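Local coordinates for protein flavin-dependent monooxygenase, oxygenase subunit HsaA (Mycobacterium tuberculosis, PDB 3AFF) that probably hydroxylates a phenolic secosteroid next to its ring hydroxyl during cholesterol breakdown, using reduced FMN and oxygen, at residues Leu208-Lys211 with Ala212-Asp215. Sequence-based numbering, arbitrary orientation.
Sequences LSYK and AMND
The methyl end of Met213 reaches the ring of Tyr210, with CE 3.4 Å from CD1 of the tyrosine. It meets the ring obliquely. The two side chains run side by side in the same direction. The thioether bends at its last torsion (chi3 58°), which carries CE to the ring while SD stays 4.1 Å from CD2 of Leu208. Leu208 CD1 reaches the Ala212 methyl at 4.2 Å. This apolar side is packed: Trp233 and Phe166 meet the Tyr210 ring, and His95 and Leu98 touch both Leu208 and Met213.

Backbone bonds form the first turn of the short helix. Met213 N donates to Ser209 O at 3.1 Å, nearly straight at 169°, and Asn214 N donates to Tyr210 O. Ser209 OG accepts from Lys211 N at 3.2 Å, a bent bond, and is also hydrogen-bonded to Asp165.

The other side is looser and open to solvent. Lys211 and Asp215 are both exposed, and Lys211 NZ stays 5.0 Å from Asp215 OD2, so attraction between them is probably weak.

Strand 207-209 thus passes directly into helix 210-214 through a serine N-cap, at the edge of the beta-domain of an acyl-CoA dehydrogenase-like fold.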
ATOM      1  N   LEU A 208     -20.000  -9.003  47.868  1.00 16.51           N
ATOM      2  CA  LEU A 208     -20.640  -9.324  46.608  1.00 16.81           C
ATOM      3  C   LEU A 208     -19.535  -9.743  45.622  1.00 16.43           C
ATOM      4  O   LEU A 208     -18.600  -8.955  45.360  1.00 14.36           O
ATOM      5  CB  LEU A 208     -21.427  -8.111  46.053  1.00 17.71           C
ATOM      6  CG  LEU A 208     -21.956  -8.311  44.622  1.00 18.04           C
ATOM      7  CD1 LEU A 208     -22.966  -9.439  44.617  1.00 20.08           C
ATOM      8  CD2 LEU A 208     -22.571  -7.046  44.043  1.00 15.80           C
ATOM      9  N   SER A 209     -19.656 -10.973  45.115  1.00 15.86           N
ATOM     10  CA  SER A 209     -18.697 -11.581  44.202  1.00 17.40           C
ATOM     11  C   SER A 209     -18.812 -10.980  42.780  1.00 18.13           C
ATOM     12  O   SER A 209     -19.919 -10.648  42.313  1.00 18.42           O
ATOM     13  CB  SER A 209     -19.027 -13.063  44.179  1.00 17.07           C
ATOM     14  OG  SER A 209     -18.224 -13.796  43.279  1.00 23.15           O
ATOM     15  N   TYR A 210     -17.678 -10.846  42.117  1.00 19.61           N
ATOM     16  CA  TYR A 210     -17.628 -10.430  40.696  1.00 19.91           C
ATOM     17  C   TYR A 210     -18.310 -11.501  39.851  1.00 22.28           C
ATOM     18  O   TYR A 210     -18.970 -11.164  38.858  1.00 22.87           O
ATOM     19  CB  TYR A 210     -16.180 -10.278  40.256  1.00 19.43           C
ATOM     20  CG  TYR A 210     -15.546  -8.963  40.627  1.00 19.79           C
ATOM     21  CD1 TYR A 210     -16.207  -8.053  41.479  1.00 16.76           C
ATOM     22  CD2 TYR A 210     -14.301  -8.598  40.106  1.00 15.80           C
ATOM     23  CE1 TYR A 210     -15.642  -6.830  41.812  1.00 14.87           C
ATOM     24  CE2 TYR A 210     -13.700  -7.320  40.469  1.00 17.64           C
ATOM     25  CZ  TYR A 210     -14.376  -6.493  41.320  1.00 17.15           C
ATOM     26  OH  TYR A 210     -13.868  -5.283  41.687  1.00 23.26           O
ATOM     27  N   LYS A 211     -18.234 -12.781  40.278  1.00 21.77           N
ATOM     28  CA  LYS A 211     -18.860 -13.835  39.537  1.00 23.11           C
ATOM     29  C   LYS A 211     -20.408 -13.617  39.496  1.00 23.16           C
ATOM     30  O   LYS A 211     -21.045 -13.604  38.414  1.00 22.38           O
ATOM     31  CB  LYS A 211     -18.451 -15.164  40.125  1.00 22.35           C
ATOM     32  CG  LYS A 211     -19.173 -16.343  39.450  1.00 26.49           C
ATOM     33  CD  LYS A 211     -19.032 -17.678  40.195  1.00 29.12           C
ATOM     34  CE  LYS A 211     -19.289 -18.856  39.212  1.00 39.40           C
ATOM     35  NZ  LYS A 211     -18.470 -18.691  37.890  1.00 41.79           N
ATOM     36  N   ALA A 212     -20.989 -13.383  40.674  1.00 23.24           N
ATOM     37  CA  ALA A 212     -22.403 -13.137  40.846  1.00 23.55           C
ATOM     38  C   ALA A 212     -22.917 -11.924  40.090  1.00 23.99           C
ATOM     39  O   ALA A 212     -23.997 -11.958  39.487  1.00 24.95           O
ATOM     40  CB  ALA A 212     -22.758 -13.037  42.402  1.00 23.08           C
ATOM     41  N   MET A 213     -22.183 -10.825  40.149  1.00 24.67           N
ATOM     42  CA  MET A 213     -22.521  -9.647  39.366  1.00 26.35           C
ATOM     43  C   MET A 213     -22.550 -10.030  37.845  1.00 27.58           C
ATOM     44  O   MET A 213     -23.567  -9.815  37.120  1.00 28.49           O
ATOM     45  CB  MET A 213     -21.490  -8.581  39.745  1.00 27.25           C
ATOM     46  CG  MET A 213     -21.571  -7.213  39.158  1.00 27.63           C
ATOM     47  SD  MET A 213     -20.877  -6.092  40.428  1.00 27.00           S
ATOM     48  CE  MET A 213     -19.212  -6.862  40.591  1.00 23.02           C
ATOM     49  N   ASN A 214     -21.500 -10.684  37.371  1.00 26.96           N
ATOM     50  CA  ASN A 214     -21.415 -10.998  35.949  1.00 28.21           C
ATOM     51  C   ASN A 214     -22.380 -12.127  35.514  1.00 29.82           C
ATOM     52  O   ASN A 214     -22.860 -12.133  34.380  1.00 32.41           O
ATOM     53  CB  ASN A 214     -19.976 -11.323  35.603  1.00 27.25           C
ATOM     54  CG  ASN A 214     -19.036 -10.134  35.785  1.00 26.28           C
ATOM     55  OD1 ASN A 214     -19.446  -8.945  35.830  1.00 22.49           O
ATOM     56  ND2 ASN A 214     -17.746 -10.441  35.854  1.00 25.91           N
ATOM     57  N   ASP A 215     -22.683 -13.042  36.442  1.00 30.73           N
ATOM     58  CA  ASP A 215     -23.718 -14.092  36.360  1.00 31.59           C
ATOM     59  C   ASP A 215     -25.149 -13.654  36.214  1.00 30.72           C
ATOM     60  O   ASP A 215     -25.989 -14.509  35.989  1.00 30.54           O
ATOM     61  CB  ASP A 215     -23.793 -14.834  37.747  1.00 31.62           C
ATOM     62  CG  ASP A 215     -23.306 -16.146  37.619  1.00 36.08           C
ATOM     63  OD1 ASP A 215     -23.107 -16.370  36.404  1.00 39.85           O
ATOM     64  OD2 ASP A 215     -23.046 -16.887  38.612  1.00 35.38           O
TER